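Local coordinates for MdbA protein (Corynebacterium diphtheriae, PDB 5C00) that acts as a thiol-disulfide oxidoreductase of the DsbA-like thioredoxin family, essential for viability, pilus assembly, toxin production and virulence in this bacterium, at residues A[168-171]-A[172-176]; A[132-136]-A[137-141]; A[147-150]-A[151-154]. All coordinates share one frame; numbering follows the deposited sequence. Where two conformers were deposited one is given.

Contact 1 of 3, residues A[168-171]-A[172-176]; sequences FAEA and NSKKL
Glu170 and Lys174 lie one turn apart on helix 162-180, an amphipathic alpha-helix of this DsbA-like thioredoxin fold, which lies against the sheet. In the Glu170 conformer described, one of two, their side chains cross so that Lys174 NZ makes an i to i+4 salt bridge to Glu170 OE2 at 3.0 Å. The lysine reaches back through a bend at its last torsion (chi4 75°) and meets this oxygen on its anti side, 22° out of the carboxylate plane. Long, flexible charged chains suit this exposed surface.

The backbone bonds are the regular helical ones: Asn172 N to Phe168 O, Ser173 N to Ala169 O, Lys174 N to Glu170 O and Lys175 N to Ala171 O.

On the buried side, small Ala169 sits close to the loop at Asn86. Asn172 is polar but buried, and its amide is satisfied outside the helix: OD1 accepts from Arg83 NH1 of strand 78-85, while ND2 donates to Ser31 O.

Ser173 is short enough to fold its hydroxyl back on the helix. In one of its two conformers, with OG placed between its own backbone N and carbonyl carbon (chi1 63°), Ser173 OG donates to Glu170 O at 2.9 Å, a second bond to the oxygen that already accepts from Lys174 N.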
ATOM      1  N   PHE A 168      -7.569   1.661  10.707  1.00 21.52           N
ATOM      2  CA  PHE A 168      -6.141   1.390  10.512  1.00 21.45           C
ATOM      3  C   PHE A 168      -5.334   2.678  10.341  1.00 20.71           C
ATOM      4  O   PHE A 168      -4.228   2.827  10.885  1.00 20.17           O
ATOM      5  CB  PHE A 168      -5.912   0.521   9.293  1.00 23.01           C
ATOM      6  CG  PHE A 168      -6.396  -0.897   9.438  1.00 24.72           C
ATOM      7  CD1 PHE A 168      -7.047  -1.332  10.594  1.00 27.92           C
ATOM      8  CD2 PHE A 168      -6.245  -1.775   8.393  1.00 25.78           C
ATOM      9  CE1 PHE A 168      -7.495  -2.633  10.677  1.00 29.80           C
ATOM     10  CE2 PHE A 168      -6.685  -3.069   8.476  1.00 27.72           C
ATOM     11  CZ  PHE A 168      -7.333  -3.488   9.623  1.00 29.78           C
ATOM     12  N   ALA A 169      -5.872   3.571   9.549  1.00 20.13           N
ATOM     13  CA  ALA A 169      -5.179   4.824   9.291  1.00 21.17           C
ATOM     14  C   ALA A 169      -4.993   5.605  10.604  1.00 22.82           C
ATOM     15  O   ALA A 169      -3.913   6.142  10.864  1.00 21.43           O
ATOM     16  CB  ALA A 169      -5.939   5.652   8.263  1.00 21.47           C
ATOM     17  N   GLU A 170      -6.034   5.629  11.441  1.00 23.17           N
ATOM     18  CA  GLU A 170      -5.911   6.356  12.736  0.60 24.88           C
ATOM     19  C   GLU A 170      -4.871   5.689  13.649  1.00 24.26           C
ATOM     20  O   GLU A 170      -4.016   6.382  14.216  1.00 23.79           O
ATOM     21  CB  GLU A 170      -7.280   6.503  13.426  0.60 27.77           C
ATOM     22  CG  GLU A 170      -7.339   7.570  14.518  0.60 31.51           C
ATOM     23  CD  GLU A 170      -6.641   8.888  14.136  0.60 33.48           C
ATOM     24  OE1 GLU A 170      -6.959   9.479  13.072  0.60 37.52           O
ATOM     25  OE2 GLU A 170      -5.757   9.327  14.901  0.60 37.14           O
ATOM     26  N   ALA A 171      -4.910   4.364  13.771  1.00 22.89           N
ATOM     27  CA  ALA A 171      -3.915   3.617  14.556  1.00 23.30           C
ATOM     28  C   ALA A 171      -2.495   3.826  14.059  1.00 22.70           C
ATOM     29  O   ALA A 171      -1.547   3.995  14.854  1.00 22.26           O
ATOM     30  CB  ALA A 171      -4.223   2.138  14.585  1.00 23.63           C
ATOM     31  N   ASN A 172      -2.330   3.833  12.716  1.00 20.86           N
ATOM     32  CA  ASN A 172      -1.046   4.028  12.151  1.00 19.80           C
ATOM     33  C   ASN A 172      -0.535   5.430  12.359  1.00 20.47           C
ATOM     34  O   ASN A 172       0.652   5.600  12.578  1.00 21.55           O
ATOM     35  CB  ASN A 172      -1.087   3.639  10.636  1.00 20.16           C
ATOM     36  CG  ASN A 172      -1.186   2.125  10.432  1.00 20.93           C
ATOM     37  OD1 ASN A 172      -0.660   1.353  11.225  1.00 22.80           O
ATOM     38  ND2 ASN A 172      -1.823   1.711   9.362  1.00 21.54           N
ATOM     39  N   SER A 173      -1.392   6.446  12.311  1.00 21.65           N
ATOM     40  CA  SER A 173      -0.889   7.790  12.568  0.60 22.39           C
ATOM     41  C   SER A 173      -0.530   7.953  14.055  1.00 23.78           C
ATOM     42  O   SER A 173       0.426   8.634  14.365  1.00 23.08           O
ATOM     43  CB  SER A 173      -1.863   8.868  12.130  0.60 23.07           C
ATOM     44  OG  SER A 173      -3.056   8.796  12.849  0.60 25.95           O
ATOM     45  N   LYS A 174      -1.274   7.308  14.949  1.00 24.67           N
ATOM     46  CA  LYS A 174      -0.903   7.355  16.356  1.00 27.65           C
ATOM     47  C   LYS A 174       0.422   6.651  16.636  1.00 26.89           C
ATOM     48  O   LYS A 174       1.256   7.170  17.413  1.00 24.95           O
ATOM     49  CB  LYS A 174      -2.014   6.782  17.239  1.00 30.44           C
ATOM     50  CG  LYS A 174      -3.223   7.678  17.355  1.00 33.65           C
ATOM     51  CD  LYS A 174      -4.245   6.979  18.260  1.00 41.36           C
ATOM     52  CE  LYS A 174      -5.365   7.922  18.696  1.00 47.11           C
ATOM     53  NZ  LYS A 174      -6.313   8.162  17.570  1.00 50.54           N
ATOM     54  N   LYS A 175       0.644   5.498  15.998  1.00 25.46           N
ATOM     55  CA  LYS A 175       1.926   4.806  16.074  1.00 25.78           C
ATOM     56  C   LYS A 175       3.034   5.674  15.525  1.00 25.60           C
ATOM     57  O   LYS A 175       4.099   5.758  16.125  1.00 27.77           O
ATOM     58  CB  LYS A 175       1.912   3.427  15.387  1.00 27.29           C
ATOM     59  CG  LYS A 175       3.187   2.617  15.536  1.00 29.27           C
ATOM     60  CD  LYS A 175       3.028   1.275  14.833  1.00 32.52           C
ATOM     61  CE  LYS A 175       4.299   0.450  14.817  1.00 35.76           C
ATOM     62  NZ  LYS A 175       4.909   0.299  16.171  1.00 38.62           N
ATOM     63  N   LEU A 176       2.793   6.365  14.418  1.00 23.98           N
ATOM     64  CA  LEU A 176       3.827   7.203  13.837  1.00 23.16           C
ATOM     65  C   LEU A 176       4.118   8.410  14.733  1.00 24.70           C
ATOM     66  O   LEU A 176       5.257   8.818  14.878  1.00 24.27           O
ATOM     67  CB  LEU A 176       3.414   7.661  12.446  1.00 22.31           C
ATOM     68  CG  LEU A 176       4.427   8.487  11.666  1.00 22.70           C
ATOM     69  CD1 LEU A 176       5.694   7.698  11.541  1.00 23.85           C
ATOM     70  CD2 LEU A 176       3.904   8.837  10.293  1.00 21.87           C
TER

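Contact 2 of 3, residues A[132-136]-A[137-141]; sequences GKWGD and NDFAD
Trp134 and Gly135 meet Asp138 and Phe139 at the start of helix 136-145, a helix N-terminus capped by backbone and side-chain bonds and flanked by an edge-to-face aromatic pair; it belongs to the helical part of this thioredoxin-family protein. Gly135 is the N-cap residue. Having no side chain of its own to cap with, it offers its backbone N to Asp138, whose OD2 accepts at 2.8 Å through the anti lone pair in a nearly straight bond (169°). This is the reciprocal half of a capping box. Asp138 CG stands anti to its own carbonyl carbon (chi1 -59°), which turns the short carboxylate back to Gly135 N.

Gly135 O takes two donors: Phe139 N lies nearly along the C=O axis at 3.2 Å, and Asp138 N sits above the carbonyl plane at 2.9 Å. A water also donates to Asp138 OD2 and to Lys133 O, tying the carboxylate to the incoming loop, while Asp138 OD1 accepts from Gln10 NE2.

In the aromatic pair the edge of the six-membered ring of Trp134 points at the face of Phe139, with centroids 5.3 Å apart and planes at 75°; CE3 lies over that face. Asp138 CB packs against the indole, 3.6 Å from Trp134 CG.

Flat aromatic rings suit this place between helices: Trp134 and Phe139 both touch Leu123 of helix 113-125, and Phe139 packs on Ala100 and Ala103 of helix 96-109 and Ile156 of helix 150-158, while small Ala140 fits against Thr153 and Ile156 of helix 150-158.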
ATOM      1  N   GLY A 132      -8.468  13.347  -7.241  1.00 20.97           N
ATOM      2  CA  GLY A 132      -9.633  14.231  -7.447  1.00 21.15           C
ATOM      3  C   GLY A 132     -10.501  13.926  -8.655  1.00 23.49           C
ATOM      4  O   GLY A 132     -11.478  14.661  -8.920  1.00 25.09           O
ATOM      5  N   LYS A 133     -10.085  12.959  -9.482  1.00 21.26           N
ATOM      6  CA  LYS A 133     -10.781  12.649 -10.699  1.00 22.17           C
ATOM      7  C   LYS A 133     -11.478  11.318 -10.587  1.00 21.72           C
ATOM      8  O   LYS A 133     -12.528  11.148 -11.187  1.00 21.45           O
ATOM      9  CB  LYS A 133      -9.837  12.768 -11.927  1.00 25.90           C
ATOM     10  CG  LYS A 133      -9.201  14.158 -11.867  1.00 30.12           C
ATOM     11  CD  LYS A 133      -8.277  14.530 -12.980  1.00 35.49           C
ATOM     12  CE  LYS A 133      -7.587  15.837 -12.601  1.00 39.42           C
ATOM     13  NZ  LYS A 133      -6.641  15.631 -11.444  1.00 39.59           N
ATOM     14  N   TRP A 134     -10.939  10.393  -9.791  1.00 20.34           N
ATOM     15  CA  TRP A 134     -11.555   9.060  -9.655  1.00 20.05           C
ATOM     16  C   TRP A 134     -12.480   8.993  -8.445  1.00 20.52           C
ATOM     17  O   TRP A 134     -12.186   9.566  -7.380  1.00 21.11           O
ATOM     18  CB  TRP A 134     -10.504   7.964  -9.522  1.00 19.10           C
ATOM     19  CG  TRP A 134      -9.797   7.609 -10.782  1.00 20.59           C
ATOM     20  CD1 TRP A 134      -9.713   8.337 -11.904  1.00 21.87           C
ATOM     21  CD2 TRP A 134      -8.921   6.507 -10.953  1.00 20.71           C
ATOM     22  NE1 TRP A 134      -8.910   7.714 -12.810  1.00 22.43           N
ATOM     23  CE2 TRP A 134      -8.418   6.574 -12.247  1.00 21.03           C
ATOM     24  CE3 TRP A 134      -8.565   5.437 -10.146  1.00 21.21           C
ATOM     25  CZ2 TRP A 134      -7.515   5.645 -12.739  1.00 21.84           C
ATOM     26  CZ3 TRP A 134      -7.689   4.496 -10.642  1.00 21.64           C
ATOM     27  CH2 TRP A 134      -7.181   4.603 -11.918  1.00 20.89           C
ATOM     28  N   GLY A 135     -13.586   8.267  -8.610  1.00 20.51           N
ATOM     29  CA  GLY A 135     -14.451   7.885  -7.534  1.00 19.67           C
ATOM     30  C   GLY A 135     -14.341   6.419  -7.290  1.00 19.67           C
ATOM     31  O   GLY A 135     -13.571   5.724  -7.953  1.00 18.72           O
ATOM     32  N   ASP A 136     -15.144   5.919  -6.362  1.00 19.43           N
ATOM     33  CA  ASP A 136     -15.064   4.521  -5.974  1.00 19.02           C
ATOM     34  C   ASP A 136     -15.260   3.515  -7.116  1.00 19.27           C
ATOM     35  O   ASP A 136     -14.638   2.462  -7.116  1.00 19.04           O
ATOM     36  CB  ASP A 136     -16.069   4.240  -4.858  1.00 21.03           C
ATOM     37  CG  ASP A 136     -15.681   4.940  -3.509  1.00 21.69           C
ATOM     38  OD1 ASP A 136     -14.462   5.110  -3.212  1.00 21.49           O
ATOM     39  OD2 ASP A 136     -16.623   5.328  -2.763  1.00 23.72           O
ATOM     40  N   ASN A 137     -16.078   3.852  -8.095  1.00 19.66           N
ATOM     41  CA  ASN A 137     -16.324   2.917  -9.189  1.00 19.93           C
ATOM     42  C   ASN A 137     -15.116   2.865 -10.113  1.00 19.43           C
ATOM     43  O   ASN A 137     -14.928   1.871 -10.799  1.00 20.01           O
ATOM     44  CB  ASN A 137     -17.599   3.263  -9.951  1.00 21.32           C
ATOM     45  CG  ASN A 137     -18.854   2.830  -9.211  1.00 22.72           C
ATOM     46  OD1 ASN A 137     -19.044   1.669  -8.881  1.00 24.18           O
ATOM     47  ND2 ASN A 137     -19.699   3.761  -8.947  1.00 25.51           N
ATOM     48  N   ASP A 138     -14.312   3.945 -10.140  1.00 18.50           N
ATOM     49  CA  ASP A 138     -13.083   3.949 -10.913  1.00 18.62           C
ATOM     50  C   ASP A 138     -12.066   3.069 -10.247  1.00 17.66           C
ATOM     51  O   ASP A 138     -11.438   2.223 -10.895  1.00 17.93           O
ATOM     52  CB  ASP A 138     -12.579   5.375 -11.083  1.00 19.34           C
ATOM     53  CG  ASP A 138     -13.605   6.255 -11.786  1.00 21.66           C
ATOM     54  OD1 ASP A 138     -13.849   6.058 -13.032  1.00 24.48           O
ATOM     55  OD2 ASP A 138     -14.219   7.103 -11.113  1.00 23.58           O
ATOM     56  N   PHE A 139     -11.874   3.236  -8.941  1.00 17.23           N
ATOM     57  CA  PHE A 139     -10.972   2.339  -8.240  1.00 17.00           C
ATOM     58  C   PHE A 139     -11.380   0.873  -8.418  1.00 18.15           C
ATOM     59  O   PHE A 139     -10.528  -0.035  -8.544  1.00 17.84           O
ATOM     60  CB  PHE A 139     -10.902   2.720  -6.770  1.00 17.16           C
ATOM     61  CG  PHE A 139     -10.166   4.010  -6.532  1.00 17.37           C
ATOM     62  CD1 PHE A 139      -8.784   4.033  -6.561  1.00 18.50           C
ATOM     63  CD2 PHE A 139     -10.835   5.188  -6.281  1.00 17.38           C
ATOM     64  CE1 PHE A 139      -8.086   5.214  -6.357  1.00 18.44           C
ATOM     65  CE2 PHE A 139     -10.148   6.378  -6.062  1.00 17.66           C
ATOM     66  CZ  PHE A 139      -8.771   6.385  -6.079  1.00 18.05           C
ATOM     67  N   ALA A 140     -12.673   0.610  -8.394  1.00 17.82           N
ATOM     68  CA  ALA A 140     -13.151  -0.770  -8.538  1.00 18.72           C
ATOM     69  C   ALA A 140     -12.903  -1.346  -9.929  1.00 18.64           C
ATOM     70  O   ALA A 140     -12.495  -2.486 -10.064  1.00 18.35           O
ATOM     71  CB  ALA A 140     -14.626  -0.847  -8.202  1.00 18.63           C
ATOM     72  N   ASP A 141     -13.138  -0.549 -10.961  1.00 20.12           N
ATOM     73  CA  ASP A 141     -12.983  -1.050 -12.334  1.00 20.28           C
ATOM     74  C   ASP A 141     -11.512  -1.467 -12.488  1.00 19.25           C
ATOM     75  O   ASP A 141     -11.193  -2.473 -13.127  1.00 19.77           O
ATOM     76  CB  ASP A 141     -13.309   0.006 -13.369  1.00 21.83           C
ATOM     77  CG  ASP A 141     -14.789   0.060 -13.748  1.00 25.49           C
ATOM     78  OD1 ASP A 141     -15.670  -0.479 -13.034  1.00 25.21           O
ATOM     79  OD2 ASP A 141     -15.058   0.665 -14.822  1.00 30.59           O
TER
HETATM   80  O   HOH W   1     -14.744   9.676 -11.948  1.00 21.54           O

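Contact 3 of 3, residues A[147-150]-A[151-154]; sequences GASD and EVTQ
The backbone runs extended through Ala148 and Ser149 and turns helical at Asp150, just after Gly147, whose positive phi suits a glycine, has ended helix 136-145 in a Schellman motif. Ser149 is the N-cap of the new helix 150-158. Its chi1 of 72° swings the hydroxyl round to the first turn, where OG accepts from Val152 N at 3.1 Å with an N-H...O angle of 164°. Serine suits this place because its short side chain can stand in for the missing carbonyl acceptor of a preceding turn.

Ser149 O, in turn, is gripped twice by Thr153. Thr153 N supplies the helical bond at 2.9 Å, and OG1 donates at 2.8 Å from above the carbonyl plane. With OG1 anti to the carbonyl carbon of its own residue (chi1 -59°), the threonine hydroxyl is turned back toward the cap and finds an acceptor despite its buried setting.

The apolar contact is Ala148 CB to Val152 CG1 at 3.9 Å; Val152 CG2 also lies near Ser149 OG. Beyond the turn, Ala148 packs on Ala143, and Thr153 on Ala140 and Lys144, seating the start of helix 150-158 against helix 136-145.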
ATOM      1  N   GLY A 147      -7.200  -8.010 -11.859  1.00 22.57           N
ATOM      2  CA  GLY A 147      -7.367  -9.370 -11.418  1.00 23.06           C
ATOM      3  C   GLY A 147      -8.152  -9.592 -10.163  1.00 23.16           C
ATOM      4  O   GLY A 147      -8.290 -10.746  -9.767  1.00 22.93           O
ATOM      5  N   ALA A 148      -8.734  -8.528  -9.580  1.00 20.57           N
ATOM      6  CA  ALA A 148      -9.514  -8.685  -8.372  1.00 22.13           C
ATOM      7  C   ALA A 148     -10.777  -9.454  -8.646  1.00 21.87           C
ATOM      8  O   ALA A 148     -11.378  -9.368  -9.731  1.00 21.47           O
ATOM      9  CB  ALA A 148      -9.864  -7.350  -7.750  1.00 21.42           C
ATOM     10  N   SER A 149     -11.200 -10.174  -7.632  1.00 23.49           N
ATOM     11  CA  SER A 149     -12.394 -10.961  -7.731  1.00 25.71           C
ATOM     12  C   SER A 149     -13.631 -10.065  -7.837  1.00 25.97           C
ATOM     13  O   SER A 149     -13.590  -8.894  -7.505  1.00 23.74           O
ATOM     14  CB  SER A 149     -12.506 -11.858  -6.524  1.00 25.88           C
ATOM     15  OG  SER A 149     -12.834 -11.112  -5.377  1.00 26.37           O
ATOM     16  N   ASP A 150     -14.729 -10.639  -8.329  1.00 27.57           N
ATOM     17  CA  ASP A 150     -16.060  -9.970  -8.328  1.00 29.92           C
ATOM     18  C   ASP A 150     -16.505  -9.507  -6.956  1.00 27.80           C
ATOM     19  O   ASP A 150     -17.093  -8.429  -6.819  1.00 28.18           O
ATOM     20  CB  ASP A 150     -17.146 -10.884  -8.927  1.00 31.37           C
ATOM     21  CG  ASP A 150     -17.100 -10.942 -10.430  1.00 35.20           C
ATOM     22  OD1 ASP A 150     -16.183 -10.409 -11.068  1.00 35.35           O
ATOM     23  OD2 ASP A 150     -17.978 -11.591 -11.007  1.00 41.23           O
ATOM     24  N   GLU A 151     -16.184 -10.294  -5.936  1.00 28.95           N
ATOM     25  CA  GLU A 151     -16.461  -9.974  -4.550  0.50 30.41           C
ATOM     26  C   GLU A 151     -15.709  -8.724  -4.094  1.00 28.71           C
ATOM     27  O   GLU A 151     -16.275  -7.845  -3.484  1.00 28.19           O
ATOM     28  CB  GLU A 151     -16.047 -11.144  -3.656  0.50 33.79           C
ATOM     29  CG  GLU A 151     -16.515 -11.025  -2.214  0.50 37.24           C
ATOM     30  CD  GLU A 151     -15.393 -10.804  -1.213  0.50 39.95           C
ATOM     31  OE1 GLU A 151     -14.234 -11.215  -1.486  0.50 41.00           O
ATOM     32  OE2 GLU A 151     -15.690 -10.221  -0.135  0.50 43.72           O
ATOM     33  N   VAL A 152     -14.417  -8.689  -4.384  1.00 26.01           N
ATOM     34  CA  VAL A 152     -13.580  -7.561  -4.032  1.00 25.12           C
ATOM     35  C   VAL A 152     -14.050  -6.307  -4.778  1.00 23.42           C
ATOM     36  O   VAL A 152     -14.155  -5.206  -4.184  1.00 23.55           O
ATOM     37  CB  VAL A 152     -12.090  -7.832  -4.329  1.00 26.01           C
ATOM     38  CG1 VAL A 152     -11.250  -6.591  -4.194  1.00 25.33           C
ATOM     39  CG2 VAL A 152     -11.576  -8.866  -3.367  1.00 27.90           C
ATOM     40  N   THR A 153     -14.319  -6.469  -6.061  1.00 20.31           N
ATOM     41  CA  THR A 153     -14.699  -5.356  -6.914  1.00 21.21           C
ATOM     42  C   THR A 153     -15.985  -4.678  -6.406  1.00 21.45           C
ATOM     43  O   THR A 153     -16.063  -3.453  -6.254  1.00 21.88           O
ATOM     44  CB  THR A 153     -14.856  -5.819  -8.367  1.00 22.04           C
ATOM     45  OG1 THR A 153     -13.625  -6.384  -8.832  1.00 23.15           O
ATOM     46  CG2 THR A 153     -15.212  -4.630  -9.255  1.00 22.81           C
ATOM     47  N   GLN A 154     -16.998  -5.476  -6.092  1.00 23.52           N
ATOM     48  CA  GLN A 154     -18.235  -4.931  -5.548  1.00 24.66           C
ATOM     49  C   GLN A 154     -18.024  -4.288  -4.180  1.00 24.30           C
ATOM     50  O   GLN A 154     -18.565  -3.252  -3.894  1.00 25.03           O
ATOM     51  CB  GLN A 154     -19.326  -5.999  -5.518  1.00 27.83           C
ATOM     52  CG  GLN A 154     -20.721  -5.439  -5.187  1.00 29.18           C
ATOM     53  CD  GLN A 154     -21.235  -4.410  -6.195  1.00 31.23           C
ATOM     54  OE1 GLN A 154     -20.982  -4.485  -7.403  1.00 36.79           O
ATOM     55  NE2 GLN A 154     -21.987  -3.460  -5.700  1.00 34.12           N
TER

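Along the chain the order is contact 2, contact 3, contact 1. Contacts 2 and 3 start the successive helices 136-145 and 150-158; their centres are 14 Å apart, and they touch where Ala140 O lies 3.6 Å from Thr153 CG2. Contact 1 is within the next helix, 162-180, with its centre 25 Å from that of contact 2 and 27 Å from that of contact 3. It rests on the mixed sheet, whereas the other two lie among the helices outside the sheet. This division fits a DsbA-like protein, in which helices inserted into a thioredoxin fold form a separate region before the chain returns to the sheet at strand 187-190.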